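Local coordinates for phosphate-binding protein PstS 2 (Streptococcus pneumoniae, PDB 4H1X), which probably captures phosphate outside the cell, as the solute-binding lipoprotein of the PstSACB ABC transporter, and delivers it to the membrane subunits for import, at residues 156-162 with 185-191; 9-13 with 258-262; 84-88 with 99-103; 54-58 with 69-75. All coordinates share one frame; numbering follows the deposited sequence. Where two conformers were deposited one is given.

Contact 1 (156-162 with 185-191); sequences GKLSVVG and TIDITSN
V160 sits midway along the hydrogen-bond ladder of two parallel strands: its N donates to D187 O at 2.8 Å, and its O accepts T189 N at 2.7 Å. The same alternation runs from T185 N on G156 O to N191 N on G162 O, seven bonds in all, the last made as the strand gives way to loop. S159 and V161 make their backbone bonds on the far edge, with D206, I207 and M209, which makes 156-162 an inner strand with both edges paired. On the face carrying S159 and T189, a water spans the two hydroxyls, 2.7 Å from S159 OG and 2.7 Å from T189 OG1, and donates weakly to D187 O. K157 and D187 share that face without joining: K157 NZ stays 5.0 Å from D187 OD2. The other face is largely apolar, covered by helices 164-180 and 116-126. V160 CG2 and I186 CG2 lie side by side at 4.1 Å; the polar exception, S190 OG, bonds to S167 OG. G162 has backbone angles that suit glycine. This beta-alpha-beta crossover thus has two chemically distinct faces: valine, isoleucine and leucine side chains pack on the helix side, while the other is mostly polar, with hydroxyls, charges and water, and V161 buried at its C-terminal end.

Contact 2 (9-13 with 258-262); sequences GTIEV and LTTWD
I11 lays its CG1 methylene over one face of the W261 indole, 3.5 Å from the centroid of the five-membered ring and only 9° off its normal, a CH-pi contact in which the two side chains cross at about a right angle. Having CG1 anti to the carbonyl carbon (chi1 -59°) sets it over the pyrrole ring, while CG2 lies beside the benzo rim, 3.9 Å from W261 CZ2. I11 CD1, at the end of the CG1 arm, reaches past the indole to L258 CD2 at 3.8 Å. A branched aliphatic chain suits this place because both branches meet the indole and the CG1 arm goes on to the leucine. The backbones are tied as well, by an isolated beta bridge centred on T10 and T260. I11 N gives a nearly straight bond to T259 O, 2.8 Å long, although it arrives 42° out of the carbonyl plane. W261 N donates to G9 O at 3.0 Å. Beyond the bridge, T260 OG1 donates to D262 OD1 at 2.9 Å, a local bond across the start of the 3-10 turn. The indole is held at its polar corner too, since W261 NE1 donates to N66 O, and so the ring that carries I11 has little freedom to rotate. G9 is the first modelled residue, and the bridge brings the beginning of the chain against its C-terminal part. I11 and W261 both rest on I68 of strand 67-72, while V253 of helix 247-254 packs on I11 and L258, just where the chain enters strand 12-16.

Contact 3 (84-88 with 99-103); sequences EIDGV and EYPLQ
V88 closes a type I' beta turn and packs its methyls against E99 and Y100, where the chain leaves helix 92-96. The turn is pinned by a reciprocal pair of bonds, I85 N to V88 O and V88 N to I85 O, each 3.0 Å, and the positive phi angles of D86 and G87 are those this turn requires; glycine adopts them readily. V88 has CG1 anti to its backbone N (chi1 -179°), which directs that methyl at Y100 CB, 4.0 Å away, while CG2 lies against E99 O. V88 O lies at the edge of the Y100 ring, in its plane, 3.7 Å from Y100 CD1, so that this polar atom meets polarised ring C-H groups instead of the electron-rich face. I85 crosses the tyrosine obliquely and L102 at about a right angle. I85 CG2 rests on P101 CG at 3.9 Å, and in the modelled conformers, where both I85 and L102 have alternatives, I85 CD1 touches L102 CD1 at 3.7 Å. Isoleucine, proline and leucine here form an apolar patch shared with M247 of helix 247-254. Y100 OH lies beside I85 CD1, 3.3 Å away, and is satisfied by I232 O of the long strand 223-236. D86 OD1 accepts a bond from M247 N, tying the turn to the start of that helix. After the inverse gamma turn centred on L102, Q103 folds back. Its NE2 bonds to V95 O of helix 92-96, and Q103 NE2 also donates to Y100 O at 2.8 Å, N-H...O angle 175°, with the oxygen in the plane of the amide.

Contact 4 (54-58 with 69-75); sequences TEGVL and GYISLGS
A water links T54 and S72 across this contact: it lies 2.7 Å from T54 OG1 and accepts S72 N at 2.8 Å. The threonine hydroxyl therefore serves an end of the strand, while its methyl does apolar work, a pairing that suits this residue to the spot. T54 CG2 is anti to the backbone N (chi1 -50° for OG1) and presses on S75 CB at 3.4 Å, tighter than normal carbon contact, with I71 CB at 3.9 Å beside it. One helical turn on, the V57 and I71 side chains meet at an oblique angle, V57 CG1 3.7 Å from I71 CG2 and 4.0 Å from G69 CA; with no beta carbon at G69, the valine can sit down on the strand. L58 reaches in from the side, its CD2 meeting I71 CD1 at 3.6 Å, about a right angle between the chains. I71 can serve both because its CG1 arm takes the position between N and the carbonyl carbon (chi1 62°), spreading CD1 toward L58 and CG2 toward V57. The axes of 54-58 and 69-72 make 140° between their N-to-C directions, and V57 also touches I14 and R16 of strand 12-16, so the helix packs on the sheet within an alpha/beta lobe. A citrate, probably from the crystallisation liquor, lies near T54 and shares a weak hydrogen bond with S72 OG. The chemistry is therefore split: valine, leucine and isoleucine fix the helix on the sheet, while hydroxyls and a backbone N-H gather at the helix start, consistent with an anion-binding pocket.

How the contacts relate
All four contacts reach one mixed, branched sheet. Contact 2 joins the chain's ends and encloses the others, which follow in series: contact 4 closes first, then contact 3, then contact 1. Contacts 2 and 4 involve the neighbouring strands 12-16 and 67-72, and their nearest atoms are about 6 Å apart; contacts 3 and 4 approach to about 5 Å between nearest atoms, and strands 67-72 and 81-85 follow one another. Contact 1 stands apart, its centre about 44 Å from that of contact 2 and about 27 Å from that of contact 4. That separation fits the two-lobed binding-protein fold, with contacts 2, 3 and 4 in one lobe and contact 1 in the other.

Contact 1 (156-162 with 185-191)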
loop_
_atom_site.group_PDB
_atom_site.type_symbol
_atom_site.label_atom_id
_atom_site.label_comp_id
_atom_site.label_asym_id
_atom_site.label_seq_id
_atom_site.Cartn_x
_atom_site.Cartn_y
_atom_site.Cartn_z
ATOM N N GLY A 156 23.337 -0.926 18.162
ATOM C CA GLY A 156 22.170 -1.447 18.834
ATOM C C GLY A 156 21.276 -2.167 17.862
ATOM O O GLY A 156 21.613 -2.305 16.685
ATOM N N LYS A 157 20.137 -2.626 18.370
ATOM C CA LYS A 157 19.170 -3.379 17.580
ATOM C C LYS A 157 17.815 -2.691 17.594
ATOM O O LYS A 157 17.394 -2.151 18.620
ATOM C CB LYS A 157 19.043 -4.827 18.104
ATOM C CG LYS A 157 18.100 -5.730 17.285
ATOM C CD LYS A 157 17.601 -6.935 18.074
ATOM C CE LYS A 157 16.098 -7.119 17.974
ATOM N NZ LYS A 157 15.370 -6.390 19.054
ATOM N N LEU A 158 17.122 -2.757 16.452
ATOM C CA LEU A 158 15.785 -2.238 16.292
ATOM C C LEU A 158 14.884 -3.344 15.837
ATOM O O LEU A 158 15.281 -4.168 14.989
ATOM C CB LEU A 158 15.719 -1.100 15.271
ATOM C CG LEU A 158 16.119 0.260 15.773
ATOM C CD1 LEU A 158 16.138 1.244 14.627
ATOM C CD2 LEU A 158 15.169 0.735 16.872
ATOM N N SER A 159 13.676 -3.375 16.398
ATOM C CA SER A 159 12.657 -4.339 15.983
ATOM C C SER A 159 11.510 -3.561 15.371
ATOM O O SER A 159 10.920 -2.690 16.036
ATOM C CB SER A 159 12.188 -5.188 17.161
ATOM O OG SER A 159 11.147 -6.053 16.729
ATOM N N VAL A 160 11.216 -3.841 14.104
ATOM C CA VAL A 160 10.146 -3.160 13.355
ATOM C C VAL A 160 9.125 -4.238 12.980
ATOM O O VAL A 160 9.496 -5.248 12.381
ATOM C CB VAL A 160 10.675 -2.355 12.133
ATOM C CG1 VAL A 160 9.526 -1.589 11.485
ATOM C CG2 VAL A 160 11.791 -1.378 12.542
ATOM N N VAL A 161 7.866 -4.087 13.418
ATOM C CA VAL A 161 6.880 -5.148 13.258
ATOM C C VAL A 161 5.578 -4.668 12.662
ATOM O O VAL A 161 5.100 -3.611 13.069
ATOM C CB VAL A 161 6.590 -5.761 14.670
ATOM C CG1 VAL A 161 5.477 -6.811 14.618
ATOM C CG2 VAL A 161 7.871 -6.331 15.320
ATOM N N GLY A 162 4.951 -5.491 11.808
ATOM C CA GLY A 162 3.618 -5.134 11.343
ATOM C C GLY A 162 3.210 -5.563 9.960
ATOM O O GLY A 162 3.614 -6.626 9.475
ATOM N N THR A 185 21.593 -3.235 13.904
ATOM C CA THR A 185 20.880 -4.343 13.278
ATOM C C THR A 185 19.385 -4.009 13.293
ATOM O O THR A 185 18.879 -3.485 14.280
ATOM C CB THR A 185 21.199 -5.694 13.920
ATOM O OG1 THR A 185 20.910 -5.644 15.304
ATOM C CG2 THR A 185 22.641 -6.106 13.726
ATOM N N ILE A 186 18.699 -4.262 12.191
ATOM C CA ILE A 186 17.260 -3.968 12.127
ATOM C C ILE A 186 16.544 -5.257 11.735
ATOM O O ILE A 186 16.792 -5.769 10.652
ATOM C CB ILE A 186 16.913 -2.777 11.171
ATOM C CG1 ILE A 186 17.581 -1.432 11.638
ATOM C CG2 ILE A 186 15.381 -2.622 11.080
ATOM C CD1 ILE A 186 17.485 -0.228 10.626
ATOM N N ASP A 187 15.679 -5.777 12.615
ATOM C CA ASP A 187 14.843 -6.948 12.365
ATOM C C ASP A 187 13.464 -6.455 11.932
ATOM O O ASP A 187 12.878 -5.580 12.597
ATOM C CB ASP A 187 14.686 -7.808 13.628
ATOM C CG ASP A 187 15.880 -8.619 14.112
ATOM O OD1 ASP A 187 16.961 -8.513 13.501
ATOM O OD2 ASP A 187 15.725 -9.361 15.098
ATOM N N ILE A 188 12.953 -6.981 10.832
ATOM C CA ILE A 188 11.645 -6.557 10.375
ATOM C C ILE A 188 10.740 -7.776 10.398
ATOM O O ILE A 188 11.002 -8.738 9.669
ATOM C CB ILE A 188 11.731 -5.912 8.971
ATOM C CG1 ILE A 188 12.650 -4.658 8.999
ATOM C CG2 ILE A 188 10.315 -5.601 8.454
ATOM C CD1 ILE A 188 13.176 -4.175 7.668
ATOM N N THR A 189 9.672 -7.719 11.194
ATOM C CA THR A 189 8.739 -8.825 11.304
ATOM C C THR A 189 7.456 -8.482 10.592
ATOM O O THR A 189 6.808 -7.482 10.934
ATOM C CB THR A 189 8.489 -9.166 12.776
ATOM O OG1 THR A 189 9.722 -9.540 13.383
ATOM C CG2 THR A 189 7.460 -10.285 12.945
ATOM N N SER A 190 7.090 -9.306 9.604
ATOM C CA SER A 190 5.851 -9.150 8.862
ATOM C C SER A 190 4.787 -10.040 9.478
ATOM O O SER A 190 4.989 -11.250 9.586
ATOM C CB SER A 190 6.047 -9.552 7.401
ATOM O OG SER A 190 7.041 -8.763 6.783
ATOM N N ASN A 191 3.671 -9.452 9.893
ATOM C CA ASN A 191 2.547 -10.236 10.410
ATOM C C ASN A 191 1.237 -9.539 9.989
ATOM O O ASN A 191 0.525 -10.050 9.119
ATOM C CB ASN A 191 2.665 -10.522 11.918
ATOM C CG ASN A 191 3.184 -9.399 12.792
ATOM O OD1 ASN A 191 3.031 -8.210 12.488
ATOM N ND2 ASN A 191 3.771 -9.760 13.917
HETATM O O HOH W 1 11.297 -7.704 14.591
#

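Contact 2 (9-13 with 258-262)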
loop_
_atom_site.group_PDB
_atom_site.type_symbol
_atom_site.label_atom_id
_atom_site.label_comp_id
_atom_site.label_asym_id
_atom_site.label_seq_id
_atom_site.Cartn_x
_atom_site.Cartn_y
_atom_site.Cartn_z
ATOM N N GLY A 9 -17.716 -7.506 -24.903
ATOM C CA GLY A 9 -17.575 -8.884 -24.441
ATOM C C GLY A 9 -17.589 -9.040 -22.930
ATOM O O GLY A 9 -17.777 -8.058 -22.211
ATOM N N THR A 10 -17.374 -10.292 -22.454
ATOM C CA THR A 10 -17.363 -10.711 -21.043
ATOM C C THR A 10 -16.111 -10.187 -20.304
ATOM O O THR A 10 -14.986 -10.479 -20.723
ATOM C CB THR A 10 -17.429 -12.242 -20.968
ATOM O OG1 THR A 10 -18.513 -12.697 -21.780
ATOM C CG2 THR A 10 -17.570 -12.770 -19.531
ATOM N N ILE A 11 -16.313 -9.486 -19.182
ATOM C CA ILE A 11 -15.182 -8.944 -18.402
ATOM C C ILE A 11 -14.431 -10.088 -17.699
ATOM O O ILE A 11 -15.057 -10.918 -17.021
ATOM C CB ILE A 11 -15.658 -7.865 -17.386
ATOM C CG1 ILE A 11 -16.368 -6.677 -18.103
ATOM C CG2 ILE A 11 -14.491 -7.343 -16.520
ATOM C CD1 ILE A 11 -17.046 -5.691 -17.144
ATOM N N GLU A 12 -13.098 -10.129 -17.868
ATOM C CA GLU A 12 -12.247 -11.123 -17.212
ATOM C C GLU A 12 -11.606 -10.434 -16.006
ATOM O O GLU A 12 -10.682 -9.631 -16.160
ATOM C CB GLU A 12 -11.206 -11.711 -18.182
ATOM C CG GLU A 12 -10.438 -12.902 -17.618
ATOM C CD GLU A 12 -9.127 -13.272 -18.296
ATOM O OE1 GLU A 12 -8.933 -12.919 -19.483
ATOM O OE2 GLU A 12 -8.302 -13.951 -17.641
ATOM N N VAL A 13 -12.154 -10.685 -14.814
ATOM C CA VAL A 13 -11.659 -10.058 -13.593
ATOM C C VAL A 13 -10.380 -10.781 -13.141
ATOM O O VAL A 13 -10.380 -12.000 -12.952
ATOM C CB VAL A 13 -12.754 -10.066 -12.485
ATOM C CG1 VAL A 13 -12.230 -9.490 -11.178
ATOM C CG2 VAL A 13 -14.020 -9.306 -12.955
ATOM N N LEU A 258 -21.483 -6.665 -12.618
ATOM C CA LEU A 258 -21.432 -6.043 -13.932
ATOM C C LEU A 258 -20.409 -6.844 -14.706
ATOM O O LEU A 258 -19.222 -6.842 -14.339
ATOM C CB LEU A 258 -21.024 -4.569 -13.714
ATOM C CG LEU A 258 -21.204 -3.590 -14.857
ATOM C CD1 LEU A 258 -21.198 -2.166 -14.322
ATOM C CD2 LEU A 258 -20.090 -3.748 -15.899
ATOM N N THR A 259 -20.858 -7.598 -15.727
ATOM C CA THR A 259 -19.993 -8.587 -16.381
ATOM C C THR A 259 -19.684 -8.356 -17.857
ATOM O O THR A 259 -18.992 -9.190 -18.451
ATOM C CB THR A 259 -20.647 -9.978 -16.246
ATOM O OG1 THR A 259 -21.895 -9.954 -16.933
ATOM C CG2 THR A 259 -20.866 -10.390 -14.790
ATOM N N THR A 260 -20.222 -7.297 -18.474
ATOM C CA THR A 260 -19.931 -7.046 -19.890
ATOM C C THR A 260 -19.415 -5.633 -20.065
ATOM O O THR A 260 -19.867 -4.724 -19.374
ATOM C CB THR A 260 -21.147 -7.321 -20.773
ATOM O OG1 THR A 260 -22.263 -6.630 -20.229
ATOM C CG2 THR A 260 -21.447 -8.808 -20.902
ATOM N N TRP A 261 -18.464 -5.451 -20.997
ATOM C CA TRP A 261 -17.842 -4.149 -21.234
ATOM C C TRP A 261 -18.788 -3.095 -21.803
ATOM O O TRP A 261 -18.607 -1.918 -21.488
ATOM C CB TRP A 261 -16.610 -4.299 -22.137
ATOM C CG TRP A 261 -15.430 -4.791 -21.358
ATOM C CD1 TRP A 261 -14.866 -6.031 -21.410
ATOM C CD2 TRP A 261 -14.747 -4.080 -20.325
ATOM N NE1 TRP A 261 -13.832 -6.117 -20.505
ATOM C CE2 TRP A 261 -13.739 -4.935 -19.823
ATOM C CE3 TRP A 261 -14.873 -2.787 -19.782
ATOM C CZ2 TRP A 261 -12.880 -4.550 -18.798
ATOM C CZ3 TRP A 261 -14.005 -2.404 -18.769
ATOM C CH2 TRP A 261 -13.040 -3.290 -18.270
ATOM N N ASP A 262 -19.824 -3.502 -22.563
ATOM C CA ASP A 262 -20.789 -2.549 -23.140
ATOM C C ASP A 262 -21.546 -1.747 -22.043
ATOM O O ASP A 262 -22.057 -0.671 -22.344
ATOM C CB ASP A 262 -21.773 -3.260 -24.099
ATOM C CG ASP A 262 -22.774 -4.215 -23.477
ATOM O OD1 ASP A 262 -22.458 -4.808 -22.432
ATOM O OD2 ASP A 262 -23.860 -4.411 -24.075
#

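Contact 3 (84-88 with 99-103)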
loop_
_atom_site.group_PDB
_atom_site.type_symbol
_atom_site.label_atom_id
_atom_site.label_comp_id
_atom_site.label_asym_id
_atom_site.label_seq_id
_atom_site.Cartn_x
_atom_site.Cartn_y
_atom_site.Cartn_z
ATOM N N GLU A 84 -9.577 5.942 -15.186
ATOM C CA GLU A 84 -9.829 7.060 -14.290
ATOM C C GLU A 84 -10.930 6.582 -13.329
ATOM O O GLU A 84 -11.789 5.794 -13.744
ATOM C CB GLU A 84 -10.236 8.318 -15.088
ATOM C CG GLU A 84 -9.096 8.823 -15.968
ATOM C CD GLU A 84 -9.366 10.122 -16.704
ATOM O OE1 GLU A 84 -10.538 10.564 -16.734
ATOM O OE2 GLU A 84 -8.401 10.690 -17.264
ATOM N N ILE A 85 -10.887 6.999 -12.056
ATOM C CA ILE A 85 -11.919 6.599 -11.091
ATOM C C ILE A 85 -12.620 7.865 -10.628
ATOM O O ILE A 85 -11.968 8.786 -10.120
ATOM C CB ILE A 85 -11.368 5.733 -9.929
ATOM C CG1 ILE A 85 -10.985 4.335 -10.435
ATOM C CG2 ILE A 85 -12.397 5.604 -8.801
ATOM C CD1 ILE A 85 -9.604 4.180 -10.759
ATOM N N ASP A 86 -13.948 7.930 -10.864
ATOM C CA ASP A 86 -14.772 9.118 -10.559
ATOM C C ASP A 86 -14.235 10.329 -11.339
ATOM O O ASP A 86 -14.154 11.439 -10.802
ATOM C CB ASP A 86 -14.803 9.427 -9.048
ATOM C CG ASP A 86 -15.425 8.393 -8.128
ATOM O OD1 ASP A 86 -16.437 7.760 -8.530
ATOM O OD2 ASP A 86 -14.972 8.299 -6.962
ATOM N N GLY A 87 -13.822 10.082 -12.583
ATOM C CA GLY A 87 -13.250 11.086 -13.474
ATOM C C GLY A 87 -11.873 11.611 -13.094
ATOM O O GLY A 87 -11.392 12.551 -13.746
ATOM N N VAL A 88 -11.205 10.988 -12.068
ATOM C CA VAL A 88 -9.862 11.377 -11.567
ATOM C C VAL A 88 -8.778 10.413 -12.079
ATOM O O VAL A 88 -8.845 9.202 -11.835
ATOM C CB VAL A 88 -9.812 11.456 -10.009
ATOM C CG1 VAL A 88 -8.428 11.872 -9.502
ATOM C CG2 VAL A 88 -10.894 12.388 -9.450
ATOM N N GLU A 99 -7.694 13.657 -4.227
ATOM C CA GLU A 99 -8.731 13.532 -5.260
ATOM C C GLU A 99 -8.894 12.080 -5.702
ATOM O O GLU A 99 -10.008 11.650 -6.018
ATOM C CB GLU A 99 -8.376 14.361 -6.489
ATOM C CG GLU A 99 -8.670 15.847 -6.424
ATOM C CD GLU A 99 -8.413 16.456 -7.788
ATOM O OE1 GLU A 99 -7.257 16.865 -8.043
ATOM O OE2 GLU A 99 -9.327 16.395 -8.644
ATOM N N TYR A 100 -7.774 11.348 -5.789
ATOM C CA TYR A 100 -7.776 9.950 -6.227
ATOM C C TYR A 100 -8.083 9.047 -5.015
ATOM O O TYR A 100 -7.327 9.041 -4.050
ATOM C CB TYR A 100 -6.454 9.602 -6.921
ATOM C CG TYR A 100 -6.502 8.231 -7.540
ATOM C CD1 TYR A 100 -7.177 8.009 -8.737
ATOM C CD2 TYR A 100 -5.902 7.141 -6.911
ATOM C CE1 TYR A 100 -7.243 6.738 -9.306
ATOM C CE2 TYR A 100 -5.936 5.873 -7.483
ATOM C CZ TYR A 100 -6.616 5.671 -8.675
ATOM O OH TYR A 100 -6.639 4.414 -9.235
ATOM N N PRO A 101 -9.220 8.320 -5.028
ATOM C CA PRO A 101 -9.659 7.596 -3.819
ATOM C C PRO A 101 -9.029 6.228 -3.517
ATOM O O PRO A 101 -9.068 5.822 -2.347
ATOM C CB PRO A 101 -11.163 7.441 -4.047
ATOM C CG PRO A 101 -11.304 7.348 -5.513
ATOM C CD PRO A 101 -10.235 8.230 -6.105
ATOM N N LEU A 102 -8.475 5.525 -4.519
ATOM C CA LEU A 102 -7.862 4.208 -4.287
ATOM C C LEU A 102 -6.439 4.389 -3.827
ATOM O O LEU A 102 -5.493 4.368 -4.625
ATOM C CB LEU A 102 -7.909 3.310 -5.522
ATOM C CG LEU A 102 -9.264 3.084 -6.159
ATOM C CD1 LEU A 102 -9.085 2.441 -7.501
ATOM C CD2 LEU A 102 -10.151 2.228 -5.277
ATOM N N GLN A 103 -6.292 4.638 -2.537
ATOM C CA GLN A 103 -4.980 4.855 -1.933
ATOM C C GLN A 103 -5.060 4.535 -0.468
ATOM O O GLN A 103 -6.150 4.533 0.140
ATOM C CB GLN A 103 -4.517 6.318 -2.127
ATOM C CG GLN A 103 -5.456 7.350 -1.468
ATOM C CD GLN A 103 -4.837 8.712 -1.385
ATOM O OE1 GLN A 103 -3.945 8.976 -0.559
ATOM N NE2 GLN A 103 -5.264 9.595 -2.267
#

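Contact 4 (54-58 with 69-75)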
loop_
_atom_site.group_PDB
_atom_site.type_symbol
_atom_site.label_atom_id
_atom_site.label_comp_id
_atom_site.label_asym_id
_atom_site.label_seq_id
_atom_site.Cartn_x
_atom_site.Cartn_y
_atom_site.Cartn_z
ATOM N N THR A 54 2.264 -8.433 -8.890
ATOM C CA THR A 54 2.042 -7.244 -9.707
ATOM C C THR A 54 2.387 -7.570 -11.173
ATOM O O THR A 54 1.592 -7.234 -12.057
ATOM C CB THR A 54 2.877 -6.070 -9.172
ATOM O OG1 THR A 54 2.666 -5.954 -7.773
ATOM C CG2 THR A 54 2.523 -4.768 -9.844
ATOM N N GLU A 55 3.551 -8.250 -11.420
ATOM C CA GLU A 55 4.013 -8.642 -12.754
ATOM C C GLU A 55 2.984 -9.566 -13.431
ATOM O O GLU A 55 2.737 -9.461 -14.631
ATOM C CB GLU A 55 5.386 -9.341 -12.659
ATOM C CG GLU A 55 6.542 -8.448 -12.201
ATOM C CD GLU A 55 6.502 -7.850 -10.803
ATOM O OE1 GLU A 55 6.044 -8.535 -9.857
ATOM O OE2 GLU A 55 6.939 -6.686 -10.655
ATOM N N GLY A 56 2.421 -10.475 -12.634
ATOM C CA GLY A 56 1.439 -11.441 -13.102
ATOM C C GLY A 56 0.157 -10.751 -13.536
ATOM O O GLY A 56 -0.399 -11.089 -14.586
ATOM N N VAL A 57 -0.288 -9.738 -12.746
ATOM C CA VAL A 57 -1.492 -8.947 -13.087
ATOM C C VAL A 57 -1.216 -8.210 -14.408
ATOM O O VAL A 57 -2.003 -8.352 -15.343
ATOM C CB VAL A 57 -1.993 -7.982 -11.970
ATOM C CG1 VAL A 57 -3.175 -7.147 -12.474
ATOM C CG2 VAL A 57 -2.433 -8.766 -10.737
ATOM N N LEU A 58 -0.069 -7.507 -14.511
ATOM C CA LEU A 58 0.339 -6.771 -15.731
ATOM C C LEU A 58 0.332 -7.667 -16.958
ATOM O O LEU A 58 -0.254 -7.287 -17.970
ATOM C CB LEU A 58 1.724 -6.120 -15.578
ATOM C CG LEU A 58 1.776 -4.908 -14.656
ATOM C CD1 LEU A 58 3.202 -4.508 -14.370
ATOM C CD2 LEU A 58 1.012 -3.747 -15.228
ATOM N N GLY A 69 -7.690 -5.572 -13.866
ATOM C CA GLY A 69 -6.986 -5.953 -12.644
ATOM C C GLY A 69 -6.579 -4.722 -11.865
ATOM O O GLY A 69 -6.900 -3.594 -12.262
ATOM N N TYR A 70 -5.893 -4.937 -10.732
ATOM C CA TYR A 70 -5.431 -3.812 -9.928
ATOM C C TYR A 70 -3.972 -4.044 -9.549
ATOM O O TYR A 70 -3.562 -5.184 -9.292
ATOM C CB TYR A 70 -6.306 -3.557 -8.683
ATOM C CG TYR A 70 -6.560 -4.816 -7.875
ATOM C CD1 TYR A 70 -5.617 -5.287 -6.962
ATOM C CD2 TYR A 70 -7.748 -5.529 -8.013
ATOM C CE1 TYR A 70 -5.832 -6.468 -6.245
ATOM C CE2 TYR A 70 -7.968 -6.711 -7.309
ATOM C CZ TYR A 70 -7.021 -7.165 -6.410
ATOM O OH TYR A 70 -7.261 -8.333 -5.723
ATOM N N ILE A 71 -3.193 -2.967 -9.540
ATOM C CA ILE A 71 -1.768 -3.006 -9.185
ATOM C C ILE A 71 -1.393 -1.775 -8.377
ATOM O O ILE A 71 -2.084 -0.738 -8.425
ATOM C CB ILE A 71 -0.863 -3.040 -10.480
ATOM C CG1 ILE A 71 -1.074 -1.744 -11.349
ATOM C CG2 ILE A 71 -1.032 -4.342 -11.317
ATOM C CD1 ILE A 71 -0.209 -1.556 -12.603
ATOM N N SER A 72 -0.244 -1.863 -7.688
ATOM C CA SER A 72 0.339 -0.714 -7.006
ATOM C C SER A 72 0.591 0.359 -8.077
ATOM O O SER A 72 1.109 0.036 -9.159
ATOM C CB SER A 72 1.642 -1.130 -6.317
ATOM O OG SER A 72 1.412 -2.109 -5.319
ATOM N N LEU A 73 0.187 1.612 -7.831
ATOM C CA LEU A 73 0.326 2.707 -8.803
ATOM C C LEU A 73 1.767 2.879 -9.341
ATOM O O LEU A 73 1.932 3.110 -10.525
ATOM C CB LEU A 73 -0.165 4.023 -8.196
ATOM C CG LEU A 73 -0.144 5.260 -9.096
ATOM C CD1 LEU A 73 -0.962 5.041 -10.399
ATOM C CD2 LEU A 73 -0.674 6.464 -8.347
ATOM N N GLY A 74 2.777 2.736 -8.476
ATOM C CA GLY A 74 4.181 2.862 -8.867
ATOM C C GLY A 74 4.655 1.833 -9.879
ATOM O O GLY A 74 5.712 2.010 -10.500
ATOM N N SER A 75 3.890 0.749 -10.047
ATOM C CA SER A 75 4.208 -0.333 -10.974
ATOM C C SER A 75 3.536 -0.192 -12.345
ATOM O O SER A 75 3.739 -1.061 -13.195
ATOM C CB SER A 75 3.820 -1.671 -10.361
ATOM O OG SER A 75 4.557 -1.918 -9.172
HETATM O O HOH W 2 0.545 -4.458 -7.054
#